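Local atomic coordinates of Poly(A) RNA polymerase GLD2 (Rattus norvegicus, PDB entry 6LBK), a protein that probably adds poly(A) tails to selected cytoplasmic mRNAs and a single nucleotide to certain microRNAs, using ATP and magnesium or manganese. Residues W300-E309 and W321-P331; I56-Q64 and R201-K209. The protein carries 1 engineered substitution. All blocks are in the same frame, centred on the assembly; numbering follows the deposited sequence.

Contact 1 (W300-E309 and W321-P331); sequences WNTQMISVRE and WRNKYICVEEP
Ile305 and Val328 pair as parallel neighbours in the small mixed sheet of the PAP-associated region, where 303-306 is the central strand. Two backbone bonds set the register: Ile305 N gives its hydrogen to Cys327 O at 3.0 Å, and Glu329 N gives its own to Ile305 O at 2.8 Å. Apolar contacts occupy both faces. Ile305 CG2 lies alongside Val328 CG1 on the face turned to helix 226-239. On the other face, the sulfur of Met304 sits over one face of Trp321, 4.2 Å from SD to the centroid of the six-membered ring and 18° off its normal, a Met-aromatic contact. CG of Met304 stands between its backbone N and carbonyl carbon (chi1 81°), and the extended chain beyond carries CE to Glu329 OE1.

The polar contacts gather at Glu329. Ser306 OG donates to Glu329 OE2 over 2.7 Å, while the same OG accepts from Glu309 N in an ST motif. Replacing Glu329 by an alanine removes the carboxylate and would probably leave the Ser306 hydroxyl without this acceptor and Met304 CE without the group against which it rests. One water accepts from Arg308 NE at 2.8 Å and lies 3.0 Å from Glu329 OE2.

Contact 2 (I56-Q64 and R201-K209); sequences ILELFETCQ and RPLVLVIKK
Phe60 and Pro202 meet at the centre of a near-perpendicular helix crossing: the axes of 56-63 and 201-209 approach to 9.1 Å at 85°. Here the packing is tight. Pro202 CG lies over one face of the Phe60 ring, 3.9 Å from the centroid and 23° off the normal, which meets the geometry of a CH-pi contact. With CG turned away from the backbone N of Phe60, the ring lies across the proline. Around this centre the contacts are mainly between apolar carbons: Ile56 CG2 reaches Pro202 CB and Val206 CG1, the Leu59 side chain crosses that of Val206 at about a right angle, CD2 to CG2 3.8 Å, and Cys63 CB touches Leu205 CD1.

Toward the partly exposed side, Arg201 and Gln64 replace the buried hydrocarbon with polar groups. Arg201 NH2 donates to Gln64 OE1 over 2.8 Å in a nearly straight bond; the acceptor is in the guanidinium plane, whereas the donor stands above the amide plane. Arg201 NH1 comes to the Phe60 edge, 3.4 Å from CZ, with ring and guanidinium planes 75° apart. NE bonds to Gly102 O, giving the group a second hold. Lys209 makes looser contact, its CE 4.3 Å from Cys63 CB. The arrangement is a nearly orthogonal helix-helix packing that joins helix 51-63, the first of the modelled chain, to helix 200-213.

Both segments of contact 2 precede those of contact 1 in the sequence; the centres of the two contacts are 26 Å apart and their nearest atoms about 10 Å, without touching. Helix 226-239 lies between them in the packing: Met232, His235 and Leu231 meet the sheet side chains of contact 1, while Val233 and Val230 meet residues of helix 200-213. Helix 283-297, which leads into 300-309, also touches both helices of contact 2 through Leu283, Leu287 and Phe290. Contact 2 is nearer the catalytic site: the Lys209 side chain is about 10 Å from that of Asp109, a probable ligand of the catalytic magnesium. Contact 1 lies away from that site.

Contact 1 (W300-E309 and W321-P331)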
loop_
_atom_site.group_PDB
_atom_site.type_symbol
_atom_site.label_atom_id
_atom_site.label_comp_id
_atom_site.label_asym_id
_atom_site.label_seq_id
_atom_site.Cartn_x
_atom_site.Cartn_y
_atom_site.Cartn_z
ATOM N N TRP A 300 -16.627 -0.337 12.552
ATOM C CA TRP A 300 -15.790 -1.514 12.338
ATOM C C TRP A 300 -16.588 -2.802 12.477
ATOM O O TRP A 300 -16.302 -3.795 11.797
ATOM C CB TRP A 300 -14.654 -1.543 13.355
ATOM C CG TRP A 300 -14.035 -0.230 13.624
ATOM C CD1 TRP A 300 -14.354 0.623 14.630
ATOM C CD2 TRP A 300 -12.982 0.396 12.884
ATOM N NE1 TRP A 300 -13.561 1.737 14.576
ATOM C CE2 TRP A 300 -12.712 1.624 13.508
ATOM C CE3 TRP A 300 -12.232 0.028 11.755
ATOM C CZ2 TRP A 300 -11.738 2.494 13.048
ATOM C CZ3 TRP A 300 -11.256 0.899 11.292
ATOM C CH2 TRP A 300 -11.018 2.113 11.940
ATOM N N ASN A 301 -17.554 -2.820 13.403
ATOM C CA ASN A 301 -18.199 -4.056 13.825
ATOM C C ASN A 301 -19.273 -4.533 12.860
ATOM O O ASN A 301 -19.658 -5.706 12.923
ATOM C CB ASN A 301 -18.808 -3.883 15.221
ATOM C CG ASN A 301 -17.809 -3.340 16.228
ATOM O OD1 ASN A 301 -16.688 -2.959 15.877
ATOM N ND2 ASN A 301 -18.206 -3.301 17.483
ATOM N N THR A 302 -19.762 -3.675 11.966
ATOM C CA THR A 302 -20.813 -4.095 11.054
ATOM C C THR A 302 -20.442 -4.005 9.582
ATOM O O THR A 302 -21.100 -4.666 8.760
ATOM C CB THR A 302 -22.081 -3.260 11.276
ATOM O OG1 THR A 302 -21.785 -1.883 11.006
ATOM C CG2 THR A 302 -22.570 -3.410 12.717
ATOM N N GLN A 303 -19.421 -3.226 9.210
ATOM C CA GLN A 303 -19.174 -2.978 7.797
ATOM C C GLN A 303 -17.746 -3.291 7.369
ATOM O O GLN A 303 -16.809 -3.351 8.169
ATOM C CB GLN A 303 -19.527 -1.544 7.387
ATOM C CG GLN A 303 -21.024 -1.347 7.244
ATOM C CD GLN A 303 -21.363 -0.131 6.428
ATOM O OE1 GLN A 303 -20.677 0.886 6.505
ATOM N NE2 GLN A 303 -22.439 -0.221 5.647
ATOM N N MET A 304 -17.622 -3.485 6.062
ATOM C CA MET A 304 -16.365 -3.753 5.389
ATOM C C MET A 304 -16.205 -2.738 4.270
ATOM O O MET A 304 -17.177 -2.293 3.646
ATOM C CB MET A 304 -16.282 -5.175 4.815
ATOM C CG MET A 304 -16.983 -5.358 3.484
ATOM S SD MET A 304 -16.489 -6.896 2.668
ATOM C CE MET A 304 -17.349 -6.692 1.109
ATOM N N ILE A 305 -14.961 -2.362 4.056
ATOM C CA ILE A 305 -14.578 -1.323 3.109
ATOM C C ILE A 305 -14.284 -1.945 1.748
ATOM O O ILE A 305 -13.376 -2.781 1.619
ATOM C CB ILE A 305 -13.359 -0.562 3.639
ATOM C CG1 ILE A 305 -13.812 0.443 4.714
ATOM C CG2 ILE A 305 -12.531 0.051 2.490
ATOM C CD1 ILE A 305 -12.760 0.679 5.775
ATOM N N SER A 306 -15.044 -1.545 0.725
ATOM C CA SER A 306 -14.905 -2.106 -0.614
ATOM C C SER A 306 -14.519 -0.974 -1.568
ATOM O O SER A 306 -15.384 -0.195 -1.997
ATOM C CB SER A 306 -16.175 -2.789 -1.054
ATOM O OG SER A 306 -16.089 -3.110 -2.425
ATOM N N VAL A 307 -13.210 -0.853 -1.845
ATOM C CA VAL A 307 -12.758 0.046 -2.904
ATOM C C VAL A 307 -13.275 -0.426 -4.264
ATOM O O VAL A 307 -13.506 0.391 -5.165
ATOM C CB VAL A 307 -11.221 0.182 -2.888
ATOM C CG1 VAL A 307 -10.719 0.831 -4.178
ATOM C CG2 VAL A 307 -10.738 1.004 -1.661
ATOM N N ARG A 308 -13.447 -1.742 -4.452
ATOM C CA ARG A 308 -13.994 -2.216 -5.720
ATOM C C ARG A 308 -15.391 -1.655 -5.945
ATOM O O ARG A 308 -15.759 -1.314 -7.076
ATOM C CB ARG A 308 -14.023 -3.749 -5.769
ATOM C CG ARG A 308 -14.619 -4.326 -7.067
ATOM C CD ARG A 308 -14.707 -5.856 -7.068
ATOM N NE ARG A 308 -16.102 -6.293 -7.078
ATOM C CZ ARG A 308 -16.876 -6.344 -8.166
ATOM N NH1 ARG A 308 -18.136 -6.751 -8.075
ATOM N NH2 ARG A 308 -16.391 -5.986 -9.350
ATOM N N GLU A 309 -16.181 -1.534 -4.883
ATOM C CA GLU A 309 -17.530 -1.010 -5.033
ATOM C C GLU A 309 -17.605 0.492 -4.803
ATOM O O GLU A 309 -18.633 1.092 -5.127
ATOM C CB GLU A 309 -18.462 -1.716 -4.052
ATOM C CG GLU A 309 -18.723 -3.146 -4.414
ATOM C CD GLU A 309 -19.451 -3.875 -3.322
ATOM O OE1 GLU A 309 -20.632 -3.560 -3.068
ATOM O OE2 GLU A 309 -18.817 -4.738 -2.680
ATOM N N TRP A 321 -15.167 -13.324 7.731
ATOM C CA TRP A 321 -15.396 -12.075 8.501
ATOM C C TRP A 321 -16.104 -12.303 9.835
ATOM O O TRP A 321 -16.444 -11.317 10.472
ATOM C CB TRP A 321 -16.216 -11.102 7.661
ATOM C CG TRP A 321 -15.957 -11.173 6.191
ATOM C CD1 TRP A 321 -16.649 -11.907 5.281
ATOM C CD2 TRP A 321 -14.967 -10.444 5.447
ATOM N NE1 TRP A 321 -16.146 -11.704 4.028
ATOM C CE2 TRP A 321 -15.112 -10.810 4.099
ATOM C CE3 TRP A 321 -13.969 -9.531 5.785
ATOM C CZ2 TRP A 321 -14.302 -10.291 3.095
ATOM C CZ3 TRP A 321 -13.173 -9.014 4.794
ATOM C CH2 TRP A 321 -13.338 -9.393 3.469
ATOM N N ARG A 322 -16.279 -13.538 10.277
ATOM C CA ARG A 322 -17.101 -13.720 11.501
ATOM C C ARG A 322 -16.537 -13.017 12.740
ATOM O O ARG A 322 -17.312 -12.320 13.386
ATOM C CB ARG A 322 -17.329 -15.213 11.773
ATOM C CG ARG A 322 -18.669 -15.528 12.423
ATOM C CD ARG A 322 -19.230 -16.874 12.012
ATOM N NE ARG A 322 -18.289 -17.936 12.330
ATOM C CZ ARG A 322 -18.178 -18.535 13.516
ATOM N NH1 ARG A 322 -18.971 -18.185 14.513
ATOM N NH2 ARG A 322 -17.280 -19.488 13.699
ATOM N N ASN A 323 -15.243 -13.078 13.023
ATOM C CA ASN A 323 -14.849 -12.516 14.339
ATOM C C ASN A 323 -13.822 -11.404 14.221
ATOM O O ASN A 323 -13.312 -10.961 15.247
ATOM C CB ASN A 323 -14.276 -13.614 15.222
ATOM C CG ASN A 323 -15.237 -14.768 15.347
ATOM O OD1 ASN A 323 -16.297 -14.634 15.951
ATOM N ND2 ASN A 323 -14.870 -15.900 14.776
ATOM N N LYS A 324 -13.558 -10.976 13.001
ATOM C CA LYS A 324 -12.569 -9.912 12.729
ATOM C C LYS A 324 -13.006 -8.558 13.259
ATOM O O LYS A 324 -14.175 -8.220 13.130
ATOM C CB LYS A 324 -12.484 -9.685 11.228
ATOM C CG LYS A 324 -12.420 -10.950 10.409
ATOM C CD LYS A 324 -11.428 -11.933 10.932
ATOM C CE LYS A 324 -10.033 -11.693 10.413
ATOM N NZ LYS A 324 -9.028 -11.931 11.473
ATOM N N TYR A 325 -12.031 -7.784 13.714
ATOM C CA TYR A 325 -12.266 -6.398 14.167
ATOM C C TYR A 325 -12.323 -5.455 12.959
ATOM O O TYR A 325 -13.210 -4.634 12.917
ATOM C CB TYR A 325 -11.104 -5.980 15.047
ATOM C CG TYR A 325 -10.968 -6.759 16.319
ATOM C CD1 TYR A 325 -12.075 -7.211 16.995
ATOM C CD2 TYR A 325 -9.731 -6.981 16.878
ATOM C CE1 TYR A 325 -11.950 -7.886 18.191
ATOM C CE2 TYR A 325 -9.581 -7.655 18.071
ATOM C CZ TYR A 325 -10.701 -8.106 18.727
ATOM O OH TYR A 325 -10.563 -8.777 19.897
ATOM N N ILE A 326 -11.456 -5.631 11.967
ATOM C CA ILE A 326 -11.392 -4.715 10.841
ATOM C C ILE A 326 -11.546 -5.548 9.574
ATOM O O ILE A 326 -10.945 -6.625 9.459
ATOM C CB ILE A 326 -10.073 -3.913 10.844
ATOM C CG1 ILE A 326 -9.883 -3.204 12.185
ATOM C CG2 ILE A 326 -10.036 -2.855 9.727
ATOM C CD1 ILE A 326 -8.702 -2.288 12.221
ATOM N N CYS A 327 -12.419 -5.094 8.671
ATOM C CA CYS A 327 -12.748 -5.799 7.429
ATOM C C CYS A 327 -12.540 -4.876 6.227
ATOM O O CYS A 327 -13.377 -4.013 5.962
ATOM C CB CYS A 327 -14.176 -6.313 7.453
ATOM S SG CYS A 327 -14.498 -7.540 8.702
ATOM N N VAL A 328 -11.452 -5.067 5.488
ATOM C CA VAL A 328 -11.187 -4.352 4.240
ATOM C C VAL A 328 -11.144 -5.374 3.089
ATOM O O VAL A 328 -10.369 -6.332 3.139
ATOM C CB VAL A 328 -9.879 -3.558 4.326
ATOM C CG1 VAL A 328 -9.703 -2.686 3.106
ATOM C CG2 VAL A 328 -9.830 -2.764 5.606
ATOM N N GLU A 329 -12.023 -5.216 2.096
ATOM C CA GLU A 329 -12.129 -6.178 1.002
ATOM C C GLU A 329 -11.000 -5.961 -0.008
ATOM O O GLU A 329 -10.853 -4.866 -0.557
ATOM C CB GLU A 329 -13.483 -6.063 0.303
ATOM C CG GLU A 329 -13.714 -7.097 -0.807
ATOM C CD GLU A 329 -14.943 -6.801 -1.693
ATOM O OE1 GLU A 329 -15.758 -7.729 -1.942
ATOM O OE2 GLU A 329 -15.093 -5.650 -2.156
ATOM N N GLU A 330 -10.183 -6.986 -0.239
ATOM C CA GLU A 330 -9.253 -6.909 -1.357
ATOM C C GLU A 330 -10.082 -6.704 -2.628
ATOM O O GLU A 330 -11.144 -7.313 -2.767
ATOM C CB GLU A 330 -8.395 -8.181 -1.425
ATOM C CG GLU A 330 -6.930 -8.017 -1.851
ATOM C CD GLU A 330 -6.704 -7.728 -3.352
ATOM O OE1 GLU A 330 -7.507 -8.199 -4.188
ATOM O OE2 GLU A 330 -5.711 -7.027 -3.693
ATOM N N PRO A 331 -9.689 -5.787 -3.522
ATOM C CA PRO A 331 -10.539 -5.503 -4.698
ATOM C C PRO A 331 -10.526 -6.585 -5.779
ATOM O O PRO A 331 -11.510 -6.682 -6.528
ATOM C CB PRO A 331 -9.999 -4.167 -5.227
ATOM C CG PRO A 331 -8.667 -4.020 -4.646
ATOM C CD PRO A 331 -8.597 -4.819 -3.376
HETATM O O HOH W 1 -17.010 -6.249 -4.411
#

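Contact 2 (I56-Q64 and R201-K209)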
loop_
_atom_site.group_PDB
_atom_site.type_symbol
_atom_site.label_atom_id
_atom_site.label_comp_id
_atom_site.label_asym_id
_atom_site.label_seq_id
_atom_site.Cartn_x
_atom_site.Cartn_y
_atom_site.Cartn_z
ATOM N N ILE A 56 2.021 19.388 4.636
ATOM C CA ILE A 56 1.741 18.090 4.026
ATOM C C ILE A 56 2.428 17.995 2.669
ATOM O O ILE A 56 3.003 16.959 2.321
ATOM C CB ILE A 56 0.226 17.871 3.883
ATOM C CG1 ILE A 56 -0.442 17.725 5.254
ATOM C CG2 ILE A 56 -0.033 16.655 2.941
ATOM C CD1 ILE A 56 -1.941 17.614 5.197
ATOM N N LEU A 57 2.389 19.083 1.887
ATOM C CA LEU A 57 3.127 19.094 0.626
ATOM C C LEU A 57 4.637 19.083 0.843
ATOM O O LEU A 57 5.363 18.447 0.071
ATOM C CB LEU A 57 2.726 20.284 -0.233
ATOM C CG LEU A 57 1.389 19.986 -0.880
ATOM C CD1 LEU A 57 0.847 21.245 -1.478
ATOM C CD2 LEU A 57 1.574 18.961 -1.920
ATOM N N GLU A 58 5.135 19.806 1.856
ATOM C CA GLU A 58 6.566 19.785 2.172
ATOM C C GLU A 58 7.034 18.373 2.513
ATOM O O GLU A 58 8.062 17.900 2.006
ATOM C CB GLU A 58 6.865 20.753 3.322
ATOM C CG GLU A 58 7.473 22.076 2.904
ATOM C CD GLU A 58 7.475 23.123 4.026
ATOM O OE1 GLU A 58 8.062 22.860 5.100
ATOM O OE2 GLU A 58 6.916 24.228 3.821
ATOM N N LEU A 59 6.279 17.679 3.367
ATOM C CA LEU A 59 6.611 16.300 3.707
ATOM C C LEU A 59 6.482 15.392 2.485
ATOM O O LEU A 59 7.311 14.494 2.271
ATOM C CB LEU A 59 5.702 15.812 4.839
ATOM C CG LEU A 59 5.939 14.397 5.353
ATOM C CD1 LEU A 59 7.167 14.376 6.228
ATOM C CD2 LEU A 59 4.742 13.906 6.116
ATOM N N PHE A 60 5.451 15.618 1.670
ATOM C CA PHE A 60 5.272 14.828 0.465
ATOM C C PHE A 60 6.479 14.956 -0.450
ATOM O O PHE A 60 7.056 13.955 -0.882
ATOM C CB PHE A 60 3.998 15.261 -0.256
ATOM C CG PHE A 60 3.823 14.597 -1.576
ATOM C CD1 PHE A 60 3.903 13.202 -1.676
ATOM C CD2 PHE A 60 3.579 15.346 -2.710
ATOM C CE1 PHE A 60 3.770 12.562 -2.900
ATOM C CE2 PHE A 60 3.424 14.724 -3.938
ATOM C CZ PHE A 60 3.520 13.319 -4.035
ATOM N N GLU A 61 6.905 16.187 -0.714
ATOM C CA GLU A 61 7.947 16.413 -1.699
ATOM C C GLU A 61 9.316 15.966 -1.201
ATOM O O GLU A 61 10.141 15.510 -2.005
ATOM C CB GLU A 61 7.974 17.890 -2.048
ATOM C CG GLU A 61 6.687 18.378 -2.645
ATOM C CD GLU A 61 6.908 19.539 -3.568
ATOM O OE1 GLU A 61 6.396 20.646 -3.263
ATOM O OE2 GLU A 61 7.612 19.343 -4.585
ATOM N N THR A 62 9.572 16.042 0.113
ATOM C CA THR A 62 10.871 15.558 0.573
ATOM C C THR A 62 10.910 14.045 0.818
ATOM O O THR A 62 11.991 13.450 0.709
ATOM C CB THR A 62 11.320 16.328 1.827
ATOM O OG1 THR A 62 10.353 16.181 2.876
ATOM C CG2 THR A 62 11.523 17.817 1.511
ATOM N N CYS A 63 9.770 13.386 1.057
ATOM C CA CYS A 63 9.805 11.946 1.317
ATOM C C CYS A 63 9.330 11.084 0.146
ATOM O O CYS A 63 9.583 9.881 0.157
ATOM C CB CYS A 63 8.972 11.587 2.557
ATOM S SG CYS A 63 9.614 12.230 4.110
ATOM N N GLN A 64 8.655 11.656 -0.842
ATOM C CA GLN A 64 8.205 10.920 -2.017
ATOM C C GLN A 64 9.363 10.169 -2.669
ATOM O O GLN A 64 10.487 10.676 -2.742
ATOM C CB GLN A 64 7.597 11.917 -2.998
ATOM C CG GLN A 64 7.212 11.438 -4.361
ATOM C CD GLN A 64 6.940 12.627 -5.268
ATOM O OE1 GLN A 64 6.533 12.466 -6.420
ATOM N NE2 GLN A 64 7.234 13.824 -4.776
ATOM N N ARG A 201 -1.910 11.233 -3.580
ATOM C CA ARG A 201 -0.572 10.814 -3.159
ATOM C C ARG A 201 -0.066 11.579 -1.939
ATOM O O ARG A 201 0.454 10.929 -1.012
ATOM C CB ARG A 201 0.408 10.897 -4.335
ATOM C CG ARG A 201 0.281 9.681 -5.287
ATOM C CD ARG A 201 1.110 9.839 -6.584
ATOM N NE ARG A 201 2.541 9.650 -6.341
ATOM C CZ ARG A 201 3.473 10.578 -6.534
ATOM N NH1 ARG A 201 3.145 11.776 -6.999
ATOM N NH2 ARG A 201 4.741 10.313 -6.263
ATOM N N PRO A 202 -0.176 12.924 -1.853
ATOM C CA PRO A 202 0.231 13.599 -0.602
ATOM C C PRO A 202 -0.522 13.115 0.624
ATOM O O PRO A 202 0.073 12.932 1.702
ATOM C CB PRO A 202 -0.059 15.082 -0.889
ATOM C CG PRO A 202 0.028 15.199 -2.373
ATOM C CD PRO A 202 -0.530 13.902 -2.901
ATOM N N LEU A 203 -1.823 12.875 0.481
ATOM C CA LEU A 203 -2.605 12.439 1.625
ATOM C C LEU A 203 -2.179 11.054 2.061
ATOM O O LEU A 203 -1.964 10.798 3.250
ATOM C CB LEU A 203 -4.085 12.432 1.272
ATOM C CG LEU A 203 -4.911 12.219 2.535
ATOM C CD1 LEU A 203 -4.981 13.585 3.327
ATOM C CD2 LEU A 203 -6.292 11.593 2.303
ATOM N N VAL A 204 -2.050 10.140 1.101
ATOM C CA VAL A 204 -1.660 8.782 1.440
ATOM C C VAL A 204 -0.293 8.775 2.112
ATOM O O VAL A 204 -0.067 8.038 3.080
ATOM C CB VAL A 204 -1.706 7.896 0.184
ATOM C CG1 VAL A 204 -0.808 6.679 0.346
ATOM C CG2 VAL A 204 -3.173 7.479 -0.138
ATOM N N LEU A 205 0.631 9.612 1.639
ATOM C CA LEU A 205 1.983 9.577 2.186
ATOM C C LEU A 205 2.005 10.092 3.625
ATOM O O LEU A 205 2.617 9.472 4.510
ATOM C CB LEU A 205 2.939 10.377 1.291
ATOM C CG LEU A 205 4.460 10.481 1.505
ATOM C CD1 LEU A 205 4.918 11.052 2.857
ATOM C CD2 LEU A 205 5.078 9.119 1.251
ATOM N N VAL A 206 1.376 11.248 3.876
ATOM C CA VAL A 206 1.375 11.765 5.245
ATOM C C VAL A 206 0.675 10.786 6.173
ATOM O O VAL A 206 1.075 10.606 7.326
ATOM C CB VAL A 206 0.721 13.159 5.311
ATOM C CG1 VAL A 206 -0.801 13.081 5.005
ATOM C CG2 VAL A 206 0.962 13.768 6.671
ATOM N N ILE A 207 -0.344 10.098 5.667
ATOM C CA ILE A 207 -1.084 9.141 6.473
ATOM C C ILE A 207 -0.252 7.885 6.758
ATOM O O ILE A 207 -0.278 7.354 7.877
ATOM C CB ILE A 207 -2.406 8.844 5.755
ATOM C CG1 ILE A 207 -3.326 10.081 5.902
ATOM C CG2 ILE A 207 -3.025 7.604 6.287
ATOM C CD1 ILE A 207 -4.678 9.967 5.201
ATOM N N LYS A 208 0.521 7.405 5.776
ATOM C CA LYS A 208 1.458 6.306 6.028
ATOM C C LYS A 208 2.487 6.697 7.085
ATOM O O LYS A 208 2.743 5.940 8.028
ATOM C CB LYS A 208 2.174 5.910 4.734
ATOM C CG LYS A 208 1.524 4.835 3.892
ATOM C CD LYS A 208 2.402 4.604 2.688
ATOM C CE LYS A 208 1.923 3.477 1.818
ATOM N NZ LYS A 208 3.064 2.849 1.087
ATOM N N LYS A 209 3.109 7.874 6.936
ATOM C CA LYS A 209 4.079 8.306 7.943
ATOM C C LYS A 209 3.415 8.429 9.306
ATOM O O LYS A 209 3.990 8.038 10.326
ATOM C CB LYS A 209 4.742 9.634 7.551
ATOM C CG LYS A 209 5.619 9.585 6.281
ATOM C CD LYS A 209 6.760 8.574 6.443
ATOM C CE LYS A 209 7.665 8.507 5.225
ATOM N NZ LYS A 209 8.654 7.383 5.327
#